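PDB 6B9V: beta-lactamase-like protein from Koribacter versatilis, which cleaves reactive FAD photoproducts as a diphosphatase of the PhnP family, with two manganese ions bound in a metallo-beta-lactamase fold. Local coordinates for residues K69-I74 against D88-L93; P105-E110 against E137-H142; P155-H160 against M187-G192; L198-H203 against T227-I232. All blocks are in the same frame, centred on the assembly; numbering follows the deposited sequence.

The contacts follow one another along the chain of a metallo-beta-lactamase fold. Contacts 2 and 4 each pair two parallel strands, one pair in each sheet; contact 1 sets a helical segment against the approach to strand 73-75, and contact 3 a turn against strand 151-160. Contacts 1 and 2, centres about 15 Å apart, meet where Ile74 O lies 2.7 Å from Tyr107 N, a probable hydrogen bond. Contact 2 meets contact 3 where Val141 CG1 packs on Pro155 CG at 3.7 Å. Contacts 3 and 4, centres about 16 Å apart, bring His160 and His231 to the two manganese ions. The side chain of Asn109 in contact 2 is about 6 Å from that of His78, and that of Ile74 in contact 1 about 9 Å from that of His83.

Contact 1 of 4, residues K69-I74 against D88-L93; sequences KKIDAI and DDVRPL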
loop_
_atom_site.group_PDB
_atom_site.type_symbol
_atom_site.label_atom_id
_atom_site.label_comp_id
_atom_site.label_asym_id
_atom_site.label_seq_id
_atom_site.Cartn_x
_atom_site.Cartn_y
_atom_site.Cartn_z
ATOM N N LYS A 69 -2.754 2.625 17.529
ATOM C CA LYS A 69 -3.319 3.955 17.744
ATOM C C LYS A 69 -2.220 5.005 17.885
ATOM O O LYS A 69 -2.487 6.201 17.865
ATOM C CB LYS A 69 -4.203 3.967 18.997
ATOM C CG LYS A 69 -5.379 2.995 18.965
ATOM C CD LYS A 69 -6.524 3.530 18.110
ATOM C CE LYS A 69 -7.708 2.570 18.087
ATOM N NZ LYS A 69 -8.802 3.055 17.197
ATOM N N LYS A 70 -0.985 4.548 18.054
ATOM C CA LYS A 70 0.151 5.434 18.275
ATOM C C LYS A 70 1.459 4.701 17.976
ATOM O O LYS A 70 1.620 3.534 18.336
ATOM C CB LYS A 70 0.154 5.956 19.718
ATOM C CG LYS A 70 1.309 6.890 20.045
ATOM C CD LYS A 70 1.144 7.534 21.416
ATOM C CE LYS A 70 2.322 8.451 21.742
ATOM N NZ LYS A 70 2.091 9.173 23.023
ATOM N N ILE A 71 2.381 5.389 17.317
ATOM C CA ILE A 71 3.712 4.846 17.063
ATOM C C ILE A 71 4.747 5.709 17.763
ATOM O O ILE A 71 4.804 6.912 17.532
ATOM C CB ILE A 71 4.042 4.795 15.564
ATOM C CG1 ILE A 71 3.035 3.922 14.809
ATOM C CG2 ILE A 71 5.479 4.288 15.363
ATOM C CD1 ILE A 71 3.096 4.118 13.293
ATOM N N ASP A 72 5.572 5.109 18.617
ATOM C CA ASP A 72 6.541 5.912 19.353
ATOM C C ASP A 72 7.853 6.118 18.612
ATOM O O ASP A 72 8.531 7.123 18.811
ATOM C CB ASP A 72 6.777 5.293 20.728
ATOM C CG ASP A 72 5.506 5.299 21.570
ATOM O OD1 ASP A 72 5.178 6.367 22.140
ATOM O OD2 ASP A 72 4.810 4.257 21.614
ATOM N N ALA A 73 8.217 5.164 17.772
ATOM C CA ALA A 73 9.406 5.303 16.959
ATOM C C ALA A 73 9.313 4.345 15.781
ATOM O O ALA A 73 8.683 3.286 15.876
ATOM C CB ALA A 73 10.674 5.032 17.796
ATOM N N ILE A 74 9.919 4.736 14.663
ATOM C CA ILE A 74 10.033 3.868 13.499
ATOM C C ILE A 74 11.506 3.659 13.175
ATOM O O ILE A 74 12.289 4.614 13.124
ATOM C CB ILE A 74 9.303 4.460 12.272
ATOM C CG1 ILE A 74 7.820 4.669 12.605
ATOM C CG2 ILE A 74 9.504 3.558 11.032
ATOM C CD1 ILE A 74 7.028 5.389 11.549
ATOM N N ASP A 88 3.696 7.012 3.764
ATOM C CA ASP A 88 2.571 7.886 3.434
ATOM C C ASP A 88 1.399 7.615 4.387
ATOM O O ASP A 88 0.736 8.545 4.879
ATOM C CB ASP A 88 2.146 7.674 1.970
ATOM C CG ASP A 88 0.847 8.372 1.633
ATOM O OD1 ASP A 88 0.842 9.618 1.627
ATOM O OD2 ASP A 88 -0.161 7.677 1.368
ATOM N N ASP A 89 1.173 6.341 4.680
ATOM C CA ASP A 89 0.029 5.941 5.494
ATOM C C ASP A 89 0.299 6.076 6.978
ATOM O O ASP A 89 -0.613 5.910 7.782
ATOM C CB ASP A 89 -0.394 4.514 5.146
ATOM C CG ASP A 89 -1.338 4.487 3.949
ATOM O OD1 ASP A 89 -2.203 5.389 3.875
ATOM O OD2 ASP A 89 -1.222 3.597 3.093
ATOM N N VAL A 90 1.538 6.390 7.346
ATOM C CA VAL A 90 1.793 6.799 8.741
ATOM C C VAL A 90 1.203 8.203 9.119
ATOM O O VAL A 90 0.948 8.495 10.288
ATOM C CB VAL A 90 3.324 6.770 9.038
ATOM C CG1 VAL A 90 3.648 7.316 10.425
ATOM C CG2 VAL A 90 3.853 5.343 8.902
ATOM N N ARG A 91 0.949 9.057 8.132
ATOM C CA ARG A 91 0.547 10.449 8.397
ATOM C C ARG A 91 -0.594 10.706 9.420
ATOM O O ARG A 91 -0.465 11.602 10.256
ATOM C CB ARG A 91 0.208 11.124 7.060
ATOM C CG ARG A 91 1.449 11.699 6.362
ATOM C CD ARG A 91 1.382 11.615 4.835
ATOM N NE ARG A 91 0.093 12.049 4.304
ATOM C CZ ARG A 91 -0.200 12.106 3.010
ATOM N NH1 ARG A 91 0.710 11.763 2.112
ATOM N NH2 ARG A 91 -1.399 12.507 2.613
ATOM N N PRO A 92 -1.689 9.915 9.407
ATOM C CA PRO A 92 -2.728 10.242 10.399
ATOM C C PRO A 92 -2.344 9.934 11.855
ATOM O O PRO A 92 -3.039 10.379 12.770
ATOM C CB PRO A 92 -3.918 9.360 9.978
ATOM C CG PRO A 92 -3.600 8.898 8.589
ATOM C CD PRO A 92 -2.111 8.808 8.532
ATOM N N LEU A 93 -1.273 9.177 12.075
ATOM C CA LEU A 93 -0.804 8.944 13.438
ATOM C C LEU A 93 0.215 9.989 13.884
ATOM O O LEU A 93 0.658 9.980 15.038
ATOM C CB LEU A 93 -0.182 7.544 13.572
ATOM C CG LEU A 93 -1.162 6.385 13.375
ATOM C CD1 LEU A 93 -0.440 5.044 13.501
ATOM C CD2 LEU A 93 -2.344 6.479 14.348
HETATM O O HOH W 1 1.878 8.165 16.910
#
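Val90 meets Ile74 tip to tip: both methyls of the valine face the single end atom of the isoleucine, with Val90 CG1 4.0 Å and Val90 CG2 4.1 Å from Ile74 CD1. Val90 CG1 also comes within 4.3 Å of Ile71 CD1, and Phe59 of helix 59-66 touches both Ile71 and Val90. This small apolar layer joins the approach to strand 73-75 to the helical turns at 88-93; between the two segments runs the metal-binding HxHxDH motif of the fold, with His78, His80, Asp82 and His83. Pro92 faces the second subunit, where it packs on Met16 of that chain. Leu93 closes the turn through its backbone N, which donates to Val90 O at 2.9 Å. With CG beside the backbone N (chi1 -65°), Leu93 turns its methyls to the first segment: Leu93 CD1 lies 3.7 Å from Ile71 CD1, the two side chains crossing at about a right angle, while Leu93 CD2 rests 3.5 Å from Lys69 O. The carbonyl oxygen of Leu93 accepts from a water at 2.9 Å, and the same water takes the N-H of Ile71, its oxygen 2.9 Å from Ile71 N.

Contact 2 of 4, residues P105-E110 against E137-H142; sequences PLYANE and EMHRVH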
loop_
_atom_site.group_PDB
_atom_site.type_symbol
_atom_site.label_atom_id
_atom_site.label_comp_id
_atom_site.label_asym_id
_atom_site.label_seq_id
_atom_site.Cartn_x
_atom_site.Cartn_y
_atom_site.Cartn_z
ATOM N N PRO A 105 9.558 10.076 15.522
ATOM C CA PRO A 105 10.953 9.933 15.101
ATOM C C PRO A 105 11.179 8.711 14.192
ATOM O O PRO A 105 10.705 7.616 14.485
ATOM C CB PRO A 105 11.701 9.786 16.428
ATOM C CG PRO A 105 10.708 9.129 17.337
ATOM C CD PRO A 105 9.330 9.569 16.887
ATOM N N LEU A 106 11.883 8.930 13.085
ATOM C CA LEU A 106 12.295 7.868 12.176
ATOM C C LEU A 106 13.790 7.642 12.308
ATOM O O LEU A 106 14.553 8.589 12.356
ATOM C CB LEU A 106 11.975 8.214 10.726
ATOM C CG LEU A 106 10.639 8.841 10.354
ATOM C CD1 LEU A 106 10.603 8.999 8.842
ATOM C CD2 LEU A 106 9.468 8.010 10.844
ATOM N N TYR A 107 14.214 6.393 12.345
ATOM C CA TYR A 107 15.632 6.101 12.488
ATOM C C TYR A 107 16.110 5.356 11.255
ATOM O O TYR A 107 15.541 4.329 10.902
ATOM C CB TYR A 107 15.880 5.286 13.763
ATOM C CG TYR A 107 15.640 6.094 15.018
ATOM C CD1 TYR A 107 14.358 6.247 15.539
ATOM C CD2 TYR A 107 16.694 6.724 15.670
ATOM C CE1 TYR A 107 14.137 7.009 16.690
ATOM C CE2 TYR A 107 16.483 7.482 16.814
ATOM C CZ TYR A 107 15.200 7.620 17.319
ATOM O OH TYR A 107 14.980 8.377 18.454
ATOM N N ALA A 108 17.143 5.869 10.598
ATOM C CA ALA A 108 17.636 5.196 9.396
ATOM C C ALA A 108 19.101 5.489 9.161
ATOM O O ALA A 108 19.612 6.525 9.605
ATOM C CB ALA A 108 16.806 5.617 8.169
ATOM N N ASN A 109 19.795 4.584 8.473
ATOM C CA ASN A 109 21.165 4.885 8.078
ATOM C C ASN A 109 21.147 5.893 6.932
ATOM O O ASN A 109 20.075 6.234 6.422
ATOM C CB ASN A 109 21.953 3.610 7.707
ATOM C CG ASN A 109 21.380 2.862 6.513
ATOM O OD1 ASN A 109 20.596 3.395 5.729
ATOM N ND2 ASN A 109 21.790 1.606 6.365
ATOM N N GLU A 110 22.320 6.369 6.530
ATOM C CA GLU A 110 22.389 7.449 5.547
ATOM C C GLU A 110 21.773 7.070 4.185
ATOM O O GLU A 110 21.094 7.895 3.564
ATOM C CB GLU A 110 23.839 7.899 5.364
ATOM C CG GLU A 110 24.014 9.164 4.531
ATOM C CD GLU A 110 23.832 8.923 3.035
ATOM O OE1 GLU A 110 24.246 7.844 2.548
ATOM O OE2 GLU A 110 23.253 9.802 2.358
ATOM N N GLU A 137 10.302 13.271 12.095
ATOM C CA GLU A 137 11.662 13.809 12.120
ATOM C C GLU A 137 12.688 12.702 11.930
ATOM O O GLU A 137 12.552 11.635 12.519
ATOM C CB GLU A 137 11.932 14.549 13.435
ATOM C CG GLU A 137 11.724 13.689 14.674
ATOM C CD GLU A 137 12.041 14.420 15.960
ATOM O OE1 GLU A 137 12.208 15.658 15.917
ATOM O OE2 GLU A 137 12.129 13.752 17.013
ATOM N N MET A 138 13.713 12.962 11.120
ATOM C CA MET A 138 14.751 11.967 10.831
ATOM C C MET A 138 15.913 11.954 11.830
ATOM O O MET A 138 16.456 12.994 12.200
ATOM C CB MET A 138 15.329 12.192 9.429
ATOM C CG MET A 138 14.474 11.697 8.279
ATOM S SD MET A 138 14.532 9.905 8.077
ATOM C CE MET A 138 16.194 9.527 8.629
ATOM N N HIS A 139 16.315 10.749 12.219
ATOM C CA HIS A 139 17.471 10.514 13.069
ATOM C C HIS A 139 18.413 9.503 12.394
ATOM O O HIS A 139 17.981 8.435 11.912
ATOM C CB HIS A 139 17.044 9.994 14.447
ATOM C CG HIS A 139 16.154 10.928 15.211
ATOM N ND1 HIS A 139 16.622 11.745 16.217
ATOM C CD2 HIS A 139 14.822 11.160 15.128
ATOM C CE1 HIS A 139 15.618 12.447 16.716
ATOM N NE2 HIS A 139 14.515 12.113 16.070
ATOM N N ARG A 140 19.699 9.836 12.372
ATOM C CA ARG A 140 20.692 9.009 11.689
ATOM C C ARG A 140 21.161 7.816 12.522
ATOM O O ARG A 140 21.557 7.960 13.676
ATOM C CB ARG A 140 21.901 9.858 11.292
ATOM C CG ARG A 140 23.056 9.071 10.673
ATOM C CD ARG A 140 22.757 8.668 9.235
ATOM N NE ARG A 140 22.375 9.817 8.419
ATOM C CZ ARG A 140 23.233 10.575 7.743
ATOM N NH1 ARG A 140 24.531 10.311 7.781
ATOM N NH2 ARG A 140 22.793 11.599 7.030
ATOM N N VAL A 141 21.125 6.636 11.914
ATOM C CA VAL A 141 21.636 5.424 12.534
ATOM C C VAL A 141 23.015 5.071 11.976
ATOM O O VAL A 141 23.185 4.932 10.765
ATOM C CB VAL A 141 20.703 4.218 12.299
ATOM C CG1 VAL A 141 21.245 2.978 12.999
ATOM C CG2 VAL A 141 19.280 4.519 12.769
ATOM N N HIS A 142 24.001 4.930 12.855
ATOM C CA HIS A 142 25.239 4.283 12.468
ATOM C C HIS A 142 25.361 3.004 13.279
ATOM O O HIS A 142 24.354 2.379 13.603
ATOM C CB HIS A 142 26.449 5.193 12.677
ATOM C CG HIS A 142 27.574 4.913 11.729
ATOM N ND1 HIS A 142 28.787 4.391 12.138
ATOM C CD2 HIS A 142 27.670 5.062 10.386
ATOM C CE1 HIS A 142 29.577 4.244 11.093
ATOM N NE2 HIS A 142 28.923 4.645 10.014
HETATM O O HOH W 2 24.633 5.564 8.425
#
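Two parallel strands, 104-108 and 136-140, pair at the margin of the sheet, the second being its outermost strand within the chain. Leu106 N donates to Glu137 O at 2.8 Å, nearly straight at 177°, and Leu106 O accepts from His139 N. Ala108 N meets His139 O almost head-on, whereas Val141 N reaches Ala108 O from 55° out of the carbonyl plane. On one face the rings of Tyr107 and His139 form an offset stack, centroids 4.8 Å apart and planes at 19°, with CB of His139 3.5 Å from Tyr107 CE2. Rotation of the imidazole is fixed by His139 NE2, which donates in its ring plane to Glu137 OE2 at 3.0 Å, reaching that oxygen from above the carboxylate plane. Pro105 CB lies 3.6 Å from His139 CD2. On the other face Met138 folds back twice along its chain, bringing SD to 4.1 Å from Leu106 CB and CE to Ala108 CB. Arg140's guanidinium lies over Glu110 CG, but pairs with Glu113, and Glu110 with Arg114. Asn109 caps a backbone N of helix 110-119, its OD1 hydrogen-bonded to Thr112 OG1. Strand 104-108, this helix and strand 136-140 follow in sequence, consistent with a beta-alpha-beta crossover.

Contact 3 of 4, residues P155-H160 against M187-G192; sequences PVPVIH and MEMLRG. With MN (manganese (II) ion), chain D.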
loop_
_atom_site.group_PDB
_atom_site.type_symbol
_atom_site.label_atom_id
_atom_site.label_comp_id
_atom_site.label_asym_id
_atom_site.label_seq_id
_atom_site.Cartn_x
_atom_site.Cartn_y
_atom_site.Cartn_z
ATOM N N PRO A 155 22.199 -1.935 15.974
ATOM C CA PRO A 155 22.264 -2.226 14.536
ATOM C C PRO A 155 23.242 -3.371 14.273
ATOM O O PRO A 155 24.345 -3.394 14.828
ATOM C CB PRO A 155 22.772 -0.913 13.919
ATOM C CG PRO A 155 22.586 0.136 15.005
ATOM C CD PRO A 155 22.767 -0.613 16.293
ATOM N N VAL A 156 22.818 -4.308 13.439
ATOM C CA VAL A 156 23.610 -5.469 13.081
ATOM C C VAL A 156 23.828 -5.454 11.579
ATOM O O VAL A 156 22.889 -5.683 10.823
ATOM C CB VAL A 156 22.913 -6.781 13.486
ATOM C CG1 VAL A 156 23.773 -8.000 13.079
ATOM C CG2 VAL A 156 22.634 -6.786 14.984
ATOM N N PRO A 157 25.050 -5.144 11.141
ATOM C CA PRO A 157 25.275 -5.082 9.693
ATOM C C PRO A 157 25.045 -6.428 9.026
ATOM O O PRO A 157 25.558 -7.436 9.510
ATOM C CB PRO A 157 26.741 -4.658 9.579
ATOM C CG PRO A 157 27.057 -3.976 10.926
ATOM C CD PRO A 157 26.229 -4.723 11.924
ATOM N N VAL A 158 24.260 -6.442 7.951
ATOM C CA VAL A 158 24.165 -7.621 7.099
ATOM C C VAL A 158 24.354 -7.194 5.636
ATOM O O VAL A 158 24.253 -6.006 5.311
ATOM C CB VAL A 158 22.821 -8.381 7.282
ATOM C CG1 VAL A 158 22.680 -8.881 8.733
ATOM C CG2 VAL A 158 21.603 -7.518 6.908
ATOM N N ILE A 159 24.646 -8.161 4.768
ATOM C CA ILE A 159 24.918 -7.874 3.364
ATOM C C ILE A 159 23.749 -8.336 2.485
ATOM O O ILE A 159 23.380 -9.503 2.491
ATOM C CB ILE A 159 26.222 -8.541 2.912
ATOM C CG1 ILE A 159 27.383 -8.033 3.767
ATOM C CG2 ILE A 159 26.485 -8.262 1.427
ATOM C CD1 ILE A 159 27.582 -6.524 3.681
ATOM N N HIS A 160 23.179 -7.381 1.750
ATOM C CA HIS A 160 21.983 -7.541 0.925
ATOM C C HIS A 160 22.504 -7.453 -0.503
ATOM O O HIS A 160 22.554 -6.369 -1.093
ATOM C CB HIS A 160 20.962 -6.434 1.266
ATOM C CG HIS A 160 19.607 -6.577 0.621
ATOM N ND1 HIS A 160 19.143 -7.756 0.089
ATOM C CD2 HIS A 160 18.597 -5.676 0.496
ATOM C CE1 HIS A 160 17.905 -7.575 -0.366
ATOM N NE2 HIS A 160 17.556 -6.328 -0.137
ATOM N N MET A 187 27.789 -12.185 13.135
ATOM C CA MET A 187 27.381 -13.478 13.663
ATOM C C MET A 187 27.667 -13.503 15.155
ATOM O O MET A 187 26.893 -14.070 15.943
ATOM C CB MET A 187 28.105 -14.623 12.962
ATOM C CG MET A 187 27.677 -14.823 11.519
ATOM S SD MET A 187 26.074 -15.608 11.390
ATOM C CE MET A 187 26.491 -17.303 11.823
ATOM N N GLU A 188 28.769 -12.863 15.539
ATOM C CA GLU A 188 29.171 -12.857 16.946
ATOM C C GLU A 188 28.243 -12.035 17.832
ATOM O O GLU A 188 28.250 -12.202 19.049
ATOM C CB GLU A 188 30.604 -12.349 17.084
ATOM C CG GLU A 188 31.630 -13.385 16.646
ATOM C CD GLU A 188 31.359 -14.762 17.250
ATOM O OE1 GLU A 188 31.192 -14.851 18.487
ATOM O OE2 GLU A 188 31.301 -15.755 16.489
ATOM N N MET A 189 27.446 -11.163 17.216
ATOM C CA MET A 189 26.505 -10.297 17.936
ATOM C C MET A 189 25.165 -10.986 18.175
ATOM O O MET A 189 24.295 -10.451 18.866
ATOM C CB MET A 189 26.253 -8.994 17.153
ATOM C CG MET A 189 27.501 -8.145 16.873
ATOM S SD MET A 189 27.100 -6.761 15.778
ATOM C CE MET A 189 26.152 -5.730 16.883
ATOM N N LEU A 190 24.983 -12.156 17.574
ATOM C CA LEU A 190 23.658 -12.757 17.486
ATOM C C LEU A 190 23.517 -14.048 18.285
ATOM O O LEU A 190 22.613 -14.833 18.035
ATOM C CB LEU A 190 23.318 -13.025 16.018
ATOM C CG LEU A 190 23.100 -11.778 15.159
ATOM C CD1 LEU A 190 22.926 -12.190 13.698
ATOM C CD2 LEU A 190 21.884 -10.997 15.645
ATOM N N ARG A 191 24.403 -14.264 19.253
ATOM C CA ARG A 191 24.360 -15.498 20.027
ATOM C C ARG A 191 23.522 -15.346 21.291
ATOM O O ARG A 191 23.370 -14.249 21.825
ATOM C CB ARG A 191 25.775 -15.955 20.391
ATOM C CG ARG A 191 26.632 -16.244 19.183
ATOM C CD ARG A 191 27.874 -17.040 19.557
ATOM N NE ARG A 191 28.772 -17.200 18.415
ATOM C CZ ARG A 191 28.613 -18.111 17.457
ATOM N NH1 ARG A 191 27.583 -18.947 17.496
ATOM N NH2 ARG A 191 29.484 -18.184 16.459
ATOM N N GLY A 192 22.985 -16.465 21.761
ATOM C CA GLY A 192 22.244 -16.489 23.007
ATOM C C GLY A 192 20.909 -15.767 22.955
ATOM O O GLY A 192 20.466 -15.236 23.966
HETATM MN MN MN D . 15.557 -5.325 0.038
#
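Val156 and Met189 run alongside each other, pointing opposite ways, and their meeting dominates the apolar part of this contact. Val156 CG2 lies 4.1 Å from Met189 CE, while Val156 CG1 turns to Leu190 CD1 at 4.3 Å. The methionine is extended to its sulfur (chi2 173°) and then bends at chi3 (72°), which carries the terminal methyl toward the strand. Met189 SD remains 4.4 Å from Pro157 CD, and Met189 CE ends 3.6 Å from Pro155 O. Leu190 is also packed on by Ala174 and Leu176 of strand 173-176 and by Leu222 of helix 212-222.

The hydrogen bonds and charges stay within each segment or go elsewhere. Leu190 N donates to Met187 O at 3.2 Å, closing a type I beta turn, and a salt bridge between Arg191 and Glu188 lies within the same segment. Arg169 of the neighbouring strand donates to the carbonyls of Met189 and Arg191.

Metal binding occupies the far end of strand 151-160, which delivers His160 to the dinuclear centre of the metallo-beta-lactamase fold: His160 NE2 holds a manganese ion at 2.2 Å, together with His78, His80 and Asp178, and its ND1 is hydrogen-bonded to Thr208 O, which fixes the rotation of the ring. The chemistry thus separates along the strand: nondirectional methyl and sulfur packing seats the turn at one end, and directional coordination sets the imidazole at the other.

Contact 4 of 4, residues L198-H203 against T227-I232; sequences LDALRH and TYFTHI. With MN (manganese (II) ion), chain C.
Leu198 uses both backbone polar atoms on the neighbouring strand: its N donates to Tyr228 O at 2.9 Å, and its O accepts from Thr230 N at 2.9 Å, the donor tilted 23° from the carbonyl plane. The same oxygen takes a CA-H contact from Phe229 CA at 3.1 Å. Ala200 N continues the ladder with a nearly straight bond (173°) to Thr230 O at 2.9 Å. The oxygens of Ala200 and His231 are buried with no polar partner in the model, and Leu201 CD1 lies 3.5 Å from His231 O; the backbone of Leu201 bonds to Ser233, just past the second segment. These parallel strands, 195-199 and 226-230, with helix 212-222 between them in sequence, form a beta-alpha-beta unit whose strand ends lead into the metal site. There His231 NE2 binds a manganese ion at 2.2 Å, alongside Asp82, His83 and Asp178. Asp199 is occupied elsewhere: OD2 is hydrogen-bonded to His209 ND1 and OD1 to Ser210 N. With CG anti to the backbone N (chi1 -178°), its carboxylate passes His231 obliquely, Asp199 OD2 3.7 Å from His231 CB. Among apolar groups, Ala200 CB sits 3.6 Å from Phe229 CG, and Leu198 CB meets the same ring at CD1.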
loop_
_atom_site.group_PDB
_atom_site.type_symbol
_atom_site.label_atom_id
_atom_site.label_comp_id
_atom_site.label_asym_id
_atom_site.label_seq_id
_atom_site.Cartn_x
_atom_site.Cartn_y
_atom_site.Cartn_z
ATOM N N LEU A 198 15.205 -14.569 10.613
ATOM C CA LEU A 198 16.093 -14.563 9.452
ATOM C C LEU A 198 15.292 -14.548 8.162
ATOM O O LEU A 198 14.222 -15.131 8.085
ATOM C CB LEU A 198 17.011 -15.797 9.430
ATOM C CG LEU A 198 17.935 -16.008 10.629
ATOM C CD1 LEU A 198 18.684 -17.353 10.472
ATOM C CD2 LEU A 198 18.922 -14.857 10.754
ATOM N N ASP A 199 15.859 -13.906 7.152
ATOM C CA ASP A 199 15.404 -13.990 5.758
ATOM C C ASP A 199 15.404 -15.446 5.261
ATOM O O ASP A 199 16.398 -16.153 5.435
ATOM C CB ASP A 199 16.359 -13.121 4.911
ATOM C CG ASP A 199 15.992 -13.064 3.438
ATOM O OD1 ASP A 199 16.182 -14.066 2.722
ATOM O OD2 ASP A 199 15.553 -11.987 2.991
ATOM N N ALA A 200 14.298 -15.913 4.674
ATOM C CA ALA A 200 14.349 -17.144 3.862
ATOM C C ALA A 200 13.343 -17.015 2.720
ATOM O O ALA A 200 12.128 -17.174 2.908
ATOM C CB ALA A 200 14.080 -18.409 4.715
ATOM N N LEU A 201 13.864 -16.689 1.541
ATOM C CA LEU A 201 13.024 -16.312 0.416
ATOM C C LEU A 201 12.402 -17.506 -0.285
ATOM O O LEU A 201 11.215 -17.492 -0.606
ATOM C CB LEU A 201 13.835 -15.497 -0.591
ATOM C CG LEU A 201 13.131 -15.101 -1.894
ATOM C CD1 LEU A 201 12.076 -14.009 -1.592
ATOM C CD2 LEU A 201 14.142 -14.624 -2.946
ATOM N N ARG A 202 13.218 -18.520 -0.558
ATOM C CA ARG A 202 12.832 -19.604 -1.452
ATOM C C ARG A 202 13.882 -20.710 -1.362
ATOM O O ARG A 202 14.835 -20.590 -0.594
ATOM C CB ARG A 202 12.702 -19.087 -2.879
ATOM C CG ARG A 202 14.056 -18.723 -3.511
ATOM C CD ARG A 202 13.892 -17.974 -4.829
ATOM N NE ARG A 202 15.164 -17.828 -5.547
ATOM C CZ ARG A 202 15.285 -17.242 -6.743
ATOM N NH1 ARG A 202 14.216 -16.749 -7.353
ATOM N NH2 ARG A 202 16.471 -17.156 -7.340
ATOM N N HIS A 203 13.720 -21.773 -2.144
ATOM C CA HIS A 203 14.666 -22.876 -2.109
ATOM C C HIS A 203 15.964 -22.584 -2.883
ATOM O O HIS A 203 17.049 -22.955 -2.437
ATOM C CB HIS A 203 14.011 -24.147 -2.665
ATOM C CG HIS A 203 12.970 -24.738 -1.765
ATOM N ND1 HIS A 203 13.285 -25.502 -0.661
ATOM C CD2 HIS A 203 11.617 -24.707 -1.824
ATOM C CE1 HIS A 203 12.173 -25.902 -0.070
ATOM N NE2 HIS A 203 11.147 -25.438 -0.758
ATOM N N THR A 227 13.853 -19.908 16.190
ATOM C CA THR A 227 14.214 -19.143 15.007
ATOM C C THR A 227 13.003 -19.118 14.060
ATOM O O THR A 227 12.362 -20.145 13.833
ATOM C CB THR A 227 15.448 -19.746 14.280
ATOM O OG1 THR A 227 16.570 -19.818 15.178
ATOM C CG2 THR A 227 15.826 -18.899 13.071
ATOM N N TYR A 228 12.696 -17.944 13.528
ATOM C CA TYR A 228 11.595 -17.780 12.590
ATOM C C TYR A 228 12.113 -17.222 11.281
ATOM O O TYR A 228 12.954 -16.324 11.277
ATOM C CB TYR A 228 10.530 -16.834 13.165
ATOM C CG TYR A 228 9.902 -17.398 14.402
ATOM C CD1 TYR A 228 10.436 -17.136 15.653
ATOM C CD2 TYR A 228 8.811 -18.238 14.314
ATOM C CE1 TYR A 228 9.879 -17.675 16.784
ATOM C CE2 TYR A 228 8.241 -18.783 15.451
ATOM C CZ TYR A 228 8.779 -18.487 16.678
ATOM O OH TYR A 228 8.233 -19.027 17.813
ATOM N N PHE A 229 11.599 -17.730 10.167
ATOM C CA PHE A 229 11.995 -17.203 8.872
ATOM C C PHE A 229 10.949 -16.222 8.348
ATOM O O PHE A 229 9.739 -16.396 8.568
ATOM C CB PHE A 229 12.201 -18.320 7.851
ATOM C CG PHE A 229 13.363 -19.244 8.162
ATOM C CD1 PHE A 229 14.419 -18.829 8.964
ATOM C CD2 PHE A 229 13.388 -20.527 7.643
ATOM C CE1 PHE A 229 15.497 -19.692 9.237
ATOM C CE2 PHE A 229 14.459 -21.397 7.910
ATOM C CZ PHE A 229 15.509 -20.975 8.703
ATOM N N THR A 230 11.410 -15.217 7.619
ATOM C CA THR A 230 10.474 -14.213 7.084
ATOM C C THR A 230 10.926 -13.807 5.679
ATOM O O THR A 230 11.899 -14.366 5.157
ATOM C CB THR A 230 10.379 -12.998 8.037
ATOM O OG1 THR A 230 9.337 -12.106 7.610
ATOM C CG2 THR A 230 11.721 -12.244 8.095
ATOM N N HIS A 231 10.217 -12.855 5.067
ATOM C CA HIS A 231 10.442 -12.424 3.674
ATOM C C HIS A 231 10.177 -13.584 2.698
ATOM O O HIS A 231 10.811 -13.709 1.658
ATOM C CB HIS A 231 11.855 -11.869 3.478
ATOM C CG HIS A 231 11.930 -10.780 2.451
ATOM N ND1 HIS A 231 11.749 -11.015 1.107
ATOM C CD2 HIS A 231 12.147 -9.450 2.576
ATOM C CE1 HIS A 231 11.862 -9.876 0.442
ATOM N NE2 HIS A 231 12.084 -8.909 1.313
ATOM N N ILE A 232 9.166 -14.376 3.031
ATOM C CA ILE A 232 8.889 -15.647 2.369
ATOM C C ILE A 232 8.109 -15.470 1.061
ATOM O O ILE A 232 7.133 -14.723 1.029
ATOM C CB ILE A 232 8.083 -16.560 3.304
ATOM C CG1 ILE A 232 8.903 -16.887 4.566
ATOM C CG2 ILE A 232 7.634 -17.835 2.575
ATOM C CD1 ILE A 232 8.040 -17.281 5.742
HETATM MN MN MN C . 12.567 -6.804 1.075
#